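Local coordinates for spike protein P5 (Enterobacteria phage PRD1, PDB 1YQ5) that forms, together with proteins P31 and P2, the spike complexes at the five-fold vertices of the phage capsid, and is essential for infectivity, at residues L7-T13 against Y134-A140; G17-A23 against G128-Y134; A49-L53 against D118-F122; T73-L79 against V90-S96; D87-A91 against T102-I107. One frame throughout, in Å; residues are numbered along the deposited sequence.

Contact 1 of 5, residues L7-T13 against Y134-A140; sequences LSLMYST and YIINITA
S8 and T139 form a non-hydrogen-bonded pair of the antiparallel ladder, and OG of S8 is hydrogen-bonded to OG1 of T139 at 2.8 Å. S8 OG is turned opposite the backbone N (chi1 -173°), toward OG1 of T139. The polar line continues through a water that bonds to OG of S8 and donates to OD1 of N137. Further along this face the selenomethionine M10 slants across N137, its CG 3.8 Å from OD1 of N137, its selenium 4.2 Å from CD1 of I135. The other face is apolar. There Y11 and I136 lie side by side, with CD1 of I136 at the edge of the tyrosine ring; the phenol oxygen of Y11 is bonded to D30 O. Six backbone hydrogen bonds fix this register, the straightest running from N of Y11 to O of I136 (2.6 Å, 177°). CE1 of Y134 approaches CA of S12 to 3.4 Å, while a second water accepts from N of T13, donates to O of Y134 and lies over the Y134 ring centre. M65 of the adjoining strand flanks I136 and I138, L124 and F122 of the opposing sheet cover them, and Y108 and L106 of the second subunit reach the polar face. Such pairing of the first and last strands is consistent with the jelly roll of the C1q/TNF clan, to which this C-terminal domain of P5 is assigned.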
# COMPACT_ATOMS: atom_id res chain seq x y z
N LEU A 7 -11.26 12.08 2.06
CA LEU A 7 -12.01 12.25 0.83
C LEU A 7 -11.82 11.00 -0.01
O LEU A 7 -10.70 10.55 -0.23
CB LEU A 7 -11.50 13.47 0.07
CG LEU A 7 -12.23 13.78 -1.24
CD1 LEU A 7 -13.68 14.11 -0.93
CD2 LEU A 7 -11.56 14.96 -1.95
N SER A 8 -12.93 10.42 -0.45
CA SER A 8 -12.90 9.22 -1.28
C SER A 8 -13.65 9.53 -2.56
O SER A 8 -14.80 9.98 -2.53
CB SER A 8 -13.54 8.05 -0.53
OG SER A 8 -13.38 6.84 -1.25
N LEU A 9 -13.00 9.29 -3.70
CA LEU A 9 -13.59 9.59 -4.99
C LEU A 9 -13.63 8.41 -5.95
O LEU A 9 -12.79 7.50 -5.87
CB LEU A 9 -12.81 10.72 -5.67
CG LEU A 9 -12.47 11.97 -4.85
CD1 LEU A 9 -11.47 12.82 -5.62
CD2 LEU A 9 -13.73 12.76 -4.55
N MSE A 10 -14.60 8.43 -6.85
CA MSE A 10 -14.74 7.41 -7.87
C MSE A 10 -14.62 8.21 -9.18
O MSE A 10 -15.44 9.09 -9.46
CB MSE A 10 -16.10 6.71 -7.77
CG MSE A 10 -16.20 5.43 -8.60
SE MSE A 10 -16.48 5.79 -10.48
CE MSE A 10 -18.36 6.26 -10.36
N TYR A 11 -13.60 7.88 -9.95
CA TYR A 11 -13.27 8.56 -11.20
C TYR A 11 -13.49 7.62 -12.39
O TYR A 11 -12.96 6.50 -12.41
CB TYR A 11 -11.80 8.99 -11.12
CG TYR A 11 -11.33 10.07 -12.06
CD1 TYR A 11 -11.95 11.31 -12.11
CD2 TYR A 11 -10.18 9.87 -12.83
CE1 TYR A 11 -11.43 12.35 -12.89
CE2 TYR A 11 -9.66 10.90 -13.62
CZ TYR A 11 -10.28 12.13 -13.64
OH TYR A 11 -9.74 13.16 -14.40
N SER A 12 -14.26 8.06 -13.38
CA SER A 12 -14.54 7.26 -14.57
C SER A 12 -14.86 8.20 -15.73
O SER A 12 -14.90 9.41 -15.55
CB SER A 12 -15.75 6.36 -14.33
OG SER A 12 -16.93 7.14 -14.25
N THR A 13 -15.09 7.63 -16.91
CA THR A 13 -15.42 8.45 -18.08
C THR A 13 -16.75 9.16 -17.83
O THR A 13 -17.02 10.20 -18.43
CB THR A 13 -15.57 7.59 -19.36
OG1 THR A 13 -16.56 6.58 -19.15
CG2 THR A 13 -14.24 6.95 -19.72
N TYR A 134 -12.43 2.53 -17.58
CA TYR A 134 -11.82 2.45 -16.27
C TYR A 134 -12.66 2.89 -15.09
O TYR A 134 -13.55 3.73 -15.21
CB TYR A 134 -10.53 3.28 -16.28
CG TYR A 134 -10.78 4.74 -16.63
CD1 TYR A 134 -11.14 5.66 -15.64
CD2 TYR A 134 -10.69 5.19 -17.95
CE1 TYR A 134 -11.42 6.99 -15.96
CE2 TYR A 134 -10.96 6.53 -18.27
CZ TYR A 134 -11.32 7.41 -17.27
OH TYR A 134 -11.61 8.72 -17.58
N ILE A 135 -12.38 2.28 -13.94
CA ILE A 135 -13.03 2.65 -12.70
C ILE A 135 -11.83 2.93 -11.79
O ILE A 135 -11.09 2.01 -11.43
CB ILE A 135 -13.87 1.52 -12.09
CG1 ILE A 135 -15.10 1.26 -12.97
CG2 ILE A 135 -14.34 1.93 -10.69
CD1 ILE A 135 -16.01 2.47 -13.09
N ILE A 136 -11.64 4.20 -11.48
CA ILE A 136 -10.54 4.62 -10.64
C ILE A 136 -11.08 5.13 -9.31
O ILE A 136 -12.03 5.92 -9.28
CB ILE A 136 -9.72 5.73 -11.33
CG1 ILE A 136 -9.10 5.19 -12.62
CG2 ILE A 136 -8.63 6.26 -10.39
CD1 ILE A 136 -8.37 6.24 -13.44
N ASN A 137 -10.48 4.66 -8.23
CA ASN A 137 -10.87 5.10 -6.90
C ASN A 137 -9.66 5.75 -6.26
O ASN A 137 -8.55 5.21 -6.29
CB ASN A 137 -11.34 3.92 -6.06
CG ASN A 137 -12.73 3.45 -6.44
OD1 ASN A 137 -13.73 4.08 -6.07
ND2 ASN A 137 -12.80 2.37 -7.19
N ILE A 138 -9.87 6.93 -5.69
CA ILE A 138 -8.81 7.68 -5.03
C ILE A 138 -9.31 8.08 -3.65
O ILE A 138 -10.35 8.71 -3.52
CB ILE A 138 -8.45 8.94 -5.83
CG1 ILE A 138 -7.85 8.54 -7.19
CG2 ILE A 138 -7.48 9.80 -5.04
CD1 ILE A 138 -7.64 9.70 -8.15
N THR A 139 -8.57 7.68 -2.62
CA THR A 139 -8.94 7.99 -1.25
C THR A 139 -7.75 8.53 -0.47
O THR A 139 -6.66 7.96 -0.52
CB THR A 139 -9.49 6.74 -0.53
OG1 THR A 139 -10.66 6.28 -1.20
CG2 THR A 139 -9.82 7.06 0.92
N ALA A 140 -7.97 9.62 0.25
CA ALA A 140 -6.93 10.21 1.06
C ALA A 140 -7.51 10.54 2.43
O ALA A 140 -8.64 11.01 2.54
CB ALA A 140 -6.39 11.47 0.40
O HOH W 1 -13.81 5.34 -3.52
O HOH W 2 -14.93 4.84 -17.26

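Contact 2 of 5, residues G17-A23 against G128-Y134; sequences GPASIAA and GAALSNY
I21 and L131 form a single antiparallel bridge between two irregular loops at one end of the beta sandwich, partly buried and about 15 Å from the centre of the chain. The evidence is a reciprocal pair of backbone bonds: N of I21 to O of L131 at 2.8 Å, and N of L131 to O of I21 at 2.9 Å. CB of I21 and CB of L131 are 4.1 Å apart. Beyond the bridge, I21 extends its CD1 over one face of Y134, 3.7 Å from the ring centroid and 15° off the normal, a CH-pi contact. The same ring is fixed at its rim. OH of Y134 donates to O of P18 at 2.6 Å, with that oxygen in the plane of the ring, and CA of G17 also lies at the edge. Y134 points its ring this way with CG lodged between backbone N and carbonyl carbon (chi1 59°). On the far side of the bridge, CB of A23 presses against C of A129 at 3.3 Å, and a water lies close to the carbonyl oxygens of A22 and A129. Outside the two loops, I21 leans on F29, L131 rests on L124 and N126 of strand 119-126, and N133 ties to T71 by a hydrogen bond. Segment 17-23 lies in the loop between strands 5-11 and 35-40; 128-134 leads from strand 119-126 into 135-142.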
# COMPACT_ATOMS: atom_id res chain seq x y z
N GLY A 17 -13.53 11.93 -15.67
CA GLY A 17 -12.29 11.55 -16.30
C GLY A 17 -12.24 11.73 -17.80
O GLY A 17 -13.27 11.92 -18.45
N PRO A 18 -11.04 11.69 -18.40
CA PRO A 18 -10.93 11.86 -19.85
C PRO A 18 -11.62 10.71 -20.58
O PRO A 18 -11.65 9.58 -20.08
CB PRO A 18 -9.42 11.89 -20.10
CG PRO A 18 -8.84 11.18 -18.91
CD PRO A 18 -9.71 11.64 -17.77
N ALA A 19 -12.20 11.00 -21.74
CA ALA A 19 -12.89 9.98 -22.52
C ALA A 19 -11.92 8.85 -22.80
O ALA A 19 -12.31 7.69 -22.94
CB ALA A 19 -13.40 10.58 -23.83
N SER A 20 -10.63 9.18 -22.87
CA SER A 20 -9.61 8.18 -23.12
C SER A 20 -8.29 8.62 -22.51
O SER A 20 -7.77 9.68 -22.84
CB SER A 20 -9.43 7.95 -24.62
OG SER A 20 -8.41 7.00 -24.87
N ILE A 21 -7.76 7.80 -21.61
CA ILE A 21 -6.49 8.11 -20.98
C ILE A 21 -5.41 7.57 -21.92
O ILE A 21 -5.32 6.36 -22.15
CB ILE A 21 -6.36 7.43 -19.60
CG1 ILE A 21 -7.48 7.92 -18.68
CG2 ILE A 21 -4.98 7.74 -19.00
CD1 ILE A 21 -7.53 7.24 -17.32
N ALA A 22 -4.60 8.48 -22.45
CA ALA A 22 -3.54 8.12 -23.39
C ALA A 22 -2.60 7.04 -22.86
O ALA A 22 -2.32 6.97 -21.67
CB ALA A 22 -2.75 9.37 -23.78
N ALA A 23 -2.10 6.22 -23.77
CA ALA A 23 -1.18 5.16 -23.40
C ALA A 23 0.22 5.73 -23.13
O ALA A 23 0.60 6.77 -23.66
CB ALA A 23 -1.09 4.12 -24.52
N GLY A 128 0.93 0.34 -22.69
CA GLY A 128 0.76 -0.18 -24.04
C GLY A 128 -0.57 0.10 -24.71
O GLY A 128 -0.75 -0.21 -25.88
N ALA A 129 -1.52 0.69 -23.98
CA ALA A 129 -2.82 0.97 -24.57
C ALA A 129 -3.59 2.04 -23.82
O ALA A 129 -3.38 2.26 -22.62
CB ALA A 129 -3.64 -0.31 -24.63
N ALA A 130 -4.49 2.72 -24.53
CA ALA A 130 -5.30 3.77 -23.92
C ALA A 130 -6.37 3.13 -23.04
O ALA A 130 -6.74 1.98 -23.24
CB ALA A 130 -5.95 4.61 -25.01
N LEU A 131 -6.85 3.88 -22.05
CA LEU A 131 -7.89 3.38 -21.15
C LEU A 131 -9.17 4.18 -21.36
O LEU A 131 -9.17 5.40 -21.21
CB LEU A 131 -7.44 3.52 -19.69
CG LEU A 131 -6.12 2.85 -19.30
CD1 LEU A 131 -5.84 3.12 -17.83
CD2 LEU A 131 -6.20 1.35 -19.57
N SER A 132 -10.26 3.50 -21.71
CA SER A 132 -11.53 4.18 -21.93
C SER A 132 -12.68 3.41 -21.28
O SER A 132 -13.84 3.62 -21.61
CB SER A 132 -11.80 4.34 -23.43
OG SER A 132 -11.90 3.08 -24.06
N ASN A 133 -12.34 2.52 -20.35
CA ASN A 133 -13.34 1.71 -19.66
C ASN A 133 -12.79 1.45 -18.26
O ASN A 133 -12.70 0.31 -17.81
CB ASN A 133 -13.54 0.39 -20.42
CG ASN A 133 -14.40 -0.60 -19.66
OD1 ASN A 133 -15.43 -0.24 -19.09
ND2 ASN A 133 -13.99 -1.87 -19.66
N TYR A 134 -12.43 2.53 -17.58
CA TYR A 134 -11.82 2.45 -16.27
C TYR A 134 -12.66 2.89 -15.09
O TYR A 134 -13.55 3.73 -15.21
CB TYR A 134 -10.53 3.28 -16.28
CG TYR A 134 -10.78 4.74 -16.63
CD1 TYR A 134 -11.14 5.66 -15.64
CD2 TYR A 134 -10.69 5.19 -17.95
CE1 TYR A 134 -11.42 6.99 -15.96
CE2 TYR A 134 -10.96 6.53 -18.27
CZ TYR A 134 -11.32 7.41 -17.27
OH TYR A 134 -11.61 8.72 -17.58
O HOH W 3 -3.37 4.36 -20.79

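Contact 3 of 5, residues A49-L53 against D118-F122; sequences AGIQL and DVLKF
The F122 ring meets I51 at a slant, with CD1 of I51 3.8 Å from CE1 of F122; I63, M65 and I138 also touch this phenylalanine. The carboxylate of D118 is the other flat group. Its OD1 accepts from N of L112 and its OD2 from the backbone N of both G113 and V114, and a water donates to OD2 and to O of L53. Three amide donors around one buried carboxylate would probably favour its charged form. Between these ends the backbones pair in antiparallel fashion: I51 and L120 exchange two bonds, N of L120 to O of I51 measuring 2.8 Å, and N of L53 donates to O of D118 at 2.9 Å. On the core side L53 crosses L120, with CD1 of L53 3.7 Å from CG of L120. On the reverse side V119 turns CG2 opposite its backbone N, which brings it 3.4 Å from O of I51 and 4.0 Å from CB of A49. G50 adopts phi 148° and psi -127°, angles that suit glycine, and its CA makes a CH...O contact of 3.4 Å with O of L120. S47 OG holds the start of the turn by bonding to N of A49 and of G50. Short strand 51-53 lies in its sheet between 44-46 and 119-126. Strand 76-83 flanks 119-126 on the other side, and 59-68 of the opposing sheet packs against L53, L120 and F122.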
# COMPACT_ATOMS: atom_id res chain seq x y z
N ALA A 49 -7.06 20.44 -10.08
CA ALA A 49 -5.63 20.14 -9.91
C ALA A 49 -5.37 18.78 -9.25
O ALA A 49 -4.30 18.20 -9.43
CB ALA A 49 -4.97 21.25 -9.09
N GLY A 50 -6.33 18.30 -8.48
CA GLY A 50 -6.19 17.02 -7.79
C GLY A 50 -6.96 17.12 -6.49
O GLY A 50 -8.15 17.46 -6.51
N ILE A 51 -6.32 16.82 -5.37
CA ILE A 51 -7.00 16.95 -4.08
C ILE A 51 -6.26 18.01 -3.28
O ILE A 51 -5.08 17.86 -2.95
CB ILE A 51 -7.01 15.62 -3.30
CG1 ILE A 51 -7.87 14.59 -4.04
CG2 ILE A 51 -7.59 15.85 -1.90
CD1 ILE A 51 -7.98 13.26 -3.31
N GLN A 52 -6.97 19.10 -2.99
CA GLN A 52 -6.41 20.23 -2.25
C GLN A 52 -6.33 19.97 -0.75
O GLN A 52 -7.23 19.38 -0.15
CB GLN A 52 -7.29 21.47 -2.44
CG GLN A 52 -7.57 21.87 -3.89
CD GLN A 52 -6.36 22.44 -4.58
OE1 GLN A 52 -5.56 23.16 -3.97
NE2 GLN A 52 -6.22 22.15 -5.87
N LEU A 53 -5.24 20.43 -0.14
CA LEU A 53 -5.06 20.32 1.31
C LEU A 53 -5.24 21.73 1.84
O LEU A 53 -4.52 22.64 1.44
CB LEU A 53 -3.67 19.80 1.67
CG LEU A 53 -3.47 18.28 1.67
CD1 LEU A 53 -3.61 17.74 0.26
CD2 LEU A 53 -2.10 17.95 2.24
N ASP A 118 -0.24 23.25 -2.44
CA ASP A 118 -0.66 22.22 -1.49
C ASP A 118 -1.74 21.33 -2.09
O ASP A 118 -2.90 21.36 -1.66
CB ASP A 118 -1.18 22.86 -0.20
CG ASP A 118 -0.17 23.81 0.43
OD1 ASP A 118 1.04 23.51 0.36
OD2 ASP A 118 -0.59 24.84 0.99
N VAL A 119 -1.35 20.52 -3.06
CA VAL A 119 -2.30 19.64 -3.72
C VAL A 119 -1.71 18.28 -4.07
O VAL A 119 -0.60 18.18 -4.56
CB VAL A 119 -2.84 20.29 -5.03
CG1 VAL A 119 -1.68 20.64 -5.95
CG2 VAL A 119 -3.80 19.33 -5.74
N LEU A 120 -2.48 17.24 -3.78
CA LEU A 120 -2.06 15.88 -4.10
C LEU A 120 -2.46 15.69 -5.56
O LEU A 120 -3.63 15.86 -5.91
CB LEU A 120 -2.80 14.88 -3.22
CG LEU A 120 -2.41 14.85 -1.74
CD1 LEU A 120 -3.43 14.07 -0.94
CD2 LEU A 120 -1.02 14.23 -1.59
N LYS A 121 -1.49 15.35 -6.41
CA LYS A 121 -1.77 15.14 -7.82
C LYS A 121 -1.76 13.65 -8.15
O LYS A 121 -0.90 12.91 -7.67
CB LYS A 121 -0.74 15.88 -8.67
CG LYS A 121 -0.77 17.40 -8.49
CD LYS A 121 0.28 18.09 -9.35
CE LYS A 121 0.20 19.60 -9.23
NZ LYS A 121 1.21 20.28 -10.10
N PHE A 122 -2.71 13.22 -8.97
CA PHE A 122 -2.82 11.81 -9.33
C PHE A 122 -2.81 11.56 -10.83
O PHE A 122 -3.33 12.36 -11.61
CB PHE A 122 -4.12 11.21 -8.75
CG PHE A 122 -4.25 11.35 -7.27
CD1 PHE A 122 -4.66 12.56 -6.70
CD2 PHE A 122 -3.95 10.28 -6.43
CE1 PHE A 122 -4.77 12.69 -5.31
CE2 PHE A 122 -4.06 10.41 -5.04
CZ PHE A 122 -4.47 11.62 -4.48
O HOH W 4 -4.18 15.50 -10.17
O HOH W 5 -3.26 25.19 1.53

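Contact 4 of 5, residues T73-L79 against V90-S96; sequences TTGNYLL and VACPASS
Y77 leaves its strand with CB 3.8 Å from O of C92. With CG opposite the carbonyl carbon (chi1 -81°), the ring heads toward A94, and CD1 and CE1 pass its CB. CB of A94 lies near the ring plane, at the edge, 3.5 Å from CE1 of Y77, and O of C92 meets the same edge. At the tip the phenol OH is bonded to O of V72, while V67 and L131 also pack on this side chain. The backbone beneath it pairs closely: N of C92 reaches O of Y77 at 2.7 Å, but in the return bond N of Y77 stands 40° out of the carbonyl plane of C92. These bonds belong to the beta hairpin of strands 76-83 and 86-93, at one side of a five-stranded sheet of the jelly roll. Deeper in it, N of L79 donates almost straight to O of V90 (2.9 Å, 174°), and CB of L79 touches CG1 of V90. The other face of the hairpin carries L78, whose CD2 is 3.8 Å from CB of A91, and N76, whose OD1 approaches CA of P93 to 3.1 Å. At the open end N of A94 bonds to O of G75, a glycine with positive phi, and a water joins O of G75 to O of A94. Neighbouring subunits press on this hairpin: P93 packs on P93 of the third subunit, and C92 on V90 of the second, contacts consistent with a place near the three-fold axis of the homotrimer.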
# COMPACT_ATOMS: atom_id res chain seq x y z
N THR A 73 -5.75 -5.91 -20.69
CA THR A 73 -5.08 -6.92 -19.89
C THR A 73 -3.63 -7.16 -20.27
O THR A 73 -3.05 -8.18 -19.90
CB THR A 73 -5.81 -8.26 -20.02
OG1 THR A 73 -5.81 -8.65 -21.40
CG2 THR A 73 -7.26 -8.13 -19.55
N THR A 74 -3.04 -6.22 -21.00
CA THR A 74 -1.66 -6.34 -21.43
C THR A 74 -0.83 -5.15 -20.96
O THR A 74 -1.38 -4.14 -20.52
CB THR A 74 -1.56 -6.43 -22.97
OG1 THR A 74 -2.24 -5.32 -23.55
CG2 THR A 74 -2.20 -7.72 -23.47
N GLY A 75 0.49 -5.27 -21.06
CA GLY A 75 1.36 -4.19 -20.64
C GLY A 75 1.37 -4.01 -19.14
O GLY A 75 1.04 -4.93 -18.38
N ASN A 76 1.75 -2.82 -18.70
CA ASN A 76 1.82 -2.51 -17.27
C ASN A 76 1.05 -1.25 -16.95
O ASN A 76 1.14 -0.25 -17.66
CB ASN A 76 3.27 -2.31 -16.83
CG ASN A 76 4.12 -3.53 -17.05
OD1 ASN A 76 3.92 -4.55 -16.40
ND2 ASN A 76 5.06 -3.44 -17.98
N TYR A 77 0.28 -1.30 -15.87
CA TYR A 77 -0.44 -0.13 -15.43
C TYR A 77 0.57 0.68 -14.61
O TYR A 77 1.22 0.14 -13.71
CB TYR A 77 -1.64 -0.51 -14.56
CG TYR A 77 -2.84 -0.94 -15.39
CD1 TYR A 77 -2.99 -2.26 -15.80
CD2 TYR A 77 -3.79 -0.01 -15.78
CE1 TYR A 77 -4.08 -2.65 -16.59
CE2 TYR A 77 -4.87 -0.38 -16.58
CZ TYR A 77 -5.01 -1.70 -16.98
OH TYR A 77 -6.09 -2.05 -17.76
N LEU A 78 0.72 1.95 -14.97
CA LEU A 78 1.65 2.83 -14.28
C LEU A 78 0.86 3.81 -13.42
O LEU A 78 -0.05 4.48 -13.92
CB LEU A 78 2.48 3.61 -15.31
CG LEU A 78 3.10 2.80 -16.45
CD1 LEU A 78 3.88 3.73 -17.35
CD2 LEU A 78 3.99 1.69 -15.89
N LEU A 79 1.21 3.90 -12.15
CA LEU A 79 0.51 4.81 -11.25
C LEU A 79 1.46 5.80 -10.59
O LEU A 79 2.59 5.46 -10.26
CB LEU A 79 -0.24 4.03 -10.17
CG LEU A 79 -1.42 3.18 -10.66
CD1 LEU A 79 -0.89 1.96 -11.38
CD2 LEU A 79 -2.28 2.76 -9.47
N VAL A 90 4.63 3.34 -9.11
CA VAL A 90 4.58 1.89 -9.09
C VAL A 90 4.07 1.43 -10.45
O VAL A 90 3.28 2.13 -11.10
CB VAL A 90 3.64 1.35 -7.99
CG1 VAL A 90 2.18 1.48 -8.42
CG2 VAL A 90 3.99 -0.11 -7.71
N ALA A 91 4.55 0.27 -10.89
CA ALA A 91 4.12 -0.31 -12.16
C ALA A 91 3.49 -1.66 -11.79
O ALA A 91 4.06 -2.41 -11.00
CB ALA A 91 5.32 -0.51 -13.08
N CYS A 92 2.33 -1.95 -12.36
CA CYS A 92 1.63 -3.20 -12.06
C CYS A 92 1.32 -4.00 -13.32
O CYS A 92 0.48 -3.59 -14.13
CB CYS A 92 0.32 -2.89 -11.32
SG CYS A 92 0.53 -1.76 -9.91
N PRO A 93 1.99 -5.14 -13.51
CA PRO A 93 1.76 -5.98 -14.69
C PRO A 93 0.29 -6.37 -14.84
O PRO A 93 -0.32 -6.90 -13.91
CB PRO A 93 2.67 -7.18 -14.45
CG PRO A 93 3.83 -6.56 -13.70
CD PRO A 93 3.11 -5.67 -12.71
N ALA A 94 -0.27 -6.12 -16.02
CA ALA A 94 -1.66 -6.44 -16.28
C ALA A 94 -1.84 -7.89 -16.71
O ALA A 94 -0.91 -8.53 -17.20
CB ALA A 94 -2.21 -5.52 -17.35
N SER A 95 -3.05 -8.40 -16.50
CA SER A 95 -3.41 -9.75 -16.90
C SER A 95 -4.93 -9.77 -16.84
O SER A 95 -5.54 -8.81 -16.37
CB SER A 95 -2.86 -10.80 -15.92
OG SER A 95 -3.57 -10.78 -14.70
N SER A 96 -5.54 -10.84 -17.32
CA SER A 96 -6.98 -10.93 -17.30
C SER A 96 -7.45 -10.96 -15.84
O SER A 96 -8.49 -10.39 -15.50
CB SER A 96 -7.44 -12.19 -18.03
OG SER A 96 -8.85 -12.15 -18.21
O HOH W 6 1.55 -7.77 -18.57

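Contact 5 of 5, residues D87-A91 against T102-I107; sequences DFVVA and TISLLI
F88 packs tightly against L105 and I107 of the facing strand. CB of F88 is 3.7 Å from CD2 of L105, the two side chains meeting at a slant, while I107 comes from the opposite direction and sets its CG2 over one face of the phenylalanine ring, 4.2 Å from the centroid and 24° off the normal. I107 can do so with CG2 opposite its carbonyl carbon; its CD1 lies 3.9 Å from CE1 of F88. At the other end CG1 of V90 slides past I103, 3.8 Å from CB of I103 and 3.5 Å from O of T102. Between them CD1 of I103 rises to within 3.7 Å of O of F88. No hydrogen bond links the strands, whose axes approach to 7.4 Å at 148°: they belong to different sheets, so this is the face-to-face interior of a beta sandwich. The CA atoms are 6.5 Å apart at V90 and I103 but wider at F88 and L105. The loose part is V89 and T102, whose CB bonds lead away from the facing strand; D87 and S104 make no contact. D87 makes a salt bridge with K68 of the third subunit, OG1 of T102 bonds to O of V89 of the second, and OG of S104 bonds to T64 OG1 of its own chain and O of S104 of the second, its O accepting from OG of S104 of the third.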
# COMPACT_ATOMS: atom_id res chain seq x y z
N ASP A 87 7.41 12.70 -5.68
CA ASP A 87 6.55 11.91 -6.55
C ASP A 87 6.74 10.45 -6.15
O ASP A 87 7.84 10.03 -5.77
CB ASP A 87 6.87 12.14 -8.03
CG ASP A 87 8.21 11.55 -8.43
OD1 ASP A 87 9.25 12.02 -7.92
OD2 ASP A 87 8.21 10.62 -9.26
N PHE A 88 5.67 9.67 -6.22
CA PHE A 88 5.72 8.26 -5.85
C PHE A 88 5.09 7.44 -6.97
O PHE A 88 4.01 7.78 -7.46
CB PHE A 88 4.96 8.05 -4.54
CG PHE A 88 5.29 9.07 -3.49
CD1 PHE A 88 4.54 10.23 -3.36
CD2 PHE A 88 6.38 8.89 -2.64
CE1 PHE A 88 4.87 11.20 -2.41
CE2 PHE A 88 6.72 9.85 -1.69
CZ PHE A 88 5.95 11.01 -1.58
N VAL A 89 5.76 6.37 -7.35
CA VAL A 89 5.27 5.55 -8.45
C VAL A 89 5.30 4.05 -8.21
O VAL A 89 5.92 3.56 -7.26
CB VAL A 89 6.09 5.81 -9.72
CG1 VAL A 89 6.10 7.29 -10.05
CG2 VAL A 89 7.52 5.31 -9.52
N VAL A 90 4.63 3.34 -9.11
CA VAL A 90 4.58 1.89 -9.09
C VAL A 90 4.07 1.43 -10.45
O VAL A 90 3.28 2.13 -11.10
CB VAL A 90 3.64 1.35 -7.99
CG1 VAL A 90 2.18 1.48 -8.42
CG2 VAL A 90 3.99 -0.11 -7.71
N ALA A 91 4.55 0.27 -10.89
CA ALA A 91 4.12 -0.31 -12.16
C ALA A 91 3.49 -1.66 -11.79
O ALA A 91 4.06 -2.41 -11.00
CB ALA A 91 5.32 -0.51 -13.08
N THR A 102 -2.59 -0.87 -8.36
CA THR A 102 -2.84 -0.25 -7.07
C THR A 102 -1.59 0.45 -6.54
O THR A 102 -0.48 -0.04 -6.70
CB THR A 102 -3.24 -1.31 -6.02
OG1 THR A 102 -4.47 -1.93 -6.41
CG2 THR A 102 -3.38 -0.68 -4.64
N ILE A 103 -1.79 1.61 -5.91
CA ILE A 103 -0.70 2.32 -5.27
C ILE A 103 -1.25 2.89 -3.97
O ILE A 103 -2.29 3.56 -3.97
CB ILE A 103 -0.09 3.46 -6.14
CG1 ILE A 103 1.20 3.95 -5.47
CG2 ILE A 103 -1.07 4.61 -6.29
CD1 ILE A 103 2.01 4.95 -6.30
N SER A 104 -0.58 2.59 -2.87
CA SER A 104 -0.99 3.07 -1.56
C SER A 104 0.22 3.67 -0.87
O SER A 104 1.31 3.11 -0.94
CB SER A 104 -1.57 1.93 -0.73
OG SER A 104 -2.82 1.54 -1.26
N LEU A 105 0.01 4.79 -0.20
CA LEU A 105 1.09 5.50 0.45
C LEU A 105 0.72 6.19 1.75
O LEU A 105 -0.38 6.70 1.90
CB LEU A 105 1.61 6.58 -0.51
CG LEU A 105 1.98 6.19 -1.93
CD1 LEU A 105 1.61 7.31 -2.89
CD2 LEU A 105 3.47 5.88 -2.00
N LEU A 106 1.66 6.19 2.68
CA LEU A 106 1.51 6.90 3.95
C LEU A 106 2.68 7.87 3.83
O LEU A 106 3.83 7.45 3.81
CB LEU A 106 1.73 5.99 5.16
CG LEU A 106 1.84 6.78 6.48
CD1 LEU A 106 0.57 7.59 6.69
CD2 LEU A 106 2.08 5.84 7.66
N ILE A 107 2.38 9.16 3.71
CA ILE A 107 3.42 10.16 3.55
C ILE A 107 3.18 11.39 4.41
O ILE A 107 2.06 11.61 4.90
CB ILE A 107 3.49 10.63 2.09
CG1 ILE A 107 2.14 11.25 1.68
CG2 ILE A 107 3.83 9.47 1.17
CD1 ILE A 107 2.12 11.86 0.29

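Contacts 1, 3 and 5 are buried, whereas contacts 2 and 4 lie farther out, about 15 and 16 Å from the chain's centre. Contacts 1, 3 and 4 are in-sheet ladders of backbone bonds; contact 1 belongs to one sheet, contacts 3 and 4 to the other. Contact 5 joins the two sheets by apolar packing without a hydrogen bond and shares strand 86-93 with contact 4. Contact 2 is a loop bridge that meets contact 1 at Y134 and rests on contact 4 through L131 and Y77. The apolar faces of contacts 1 and 3 meet at I138 and F122. Contacts 1, 4 and 5 also reach other subunits; contacts 2 and 3 do not.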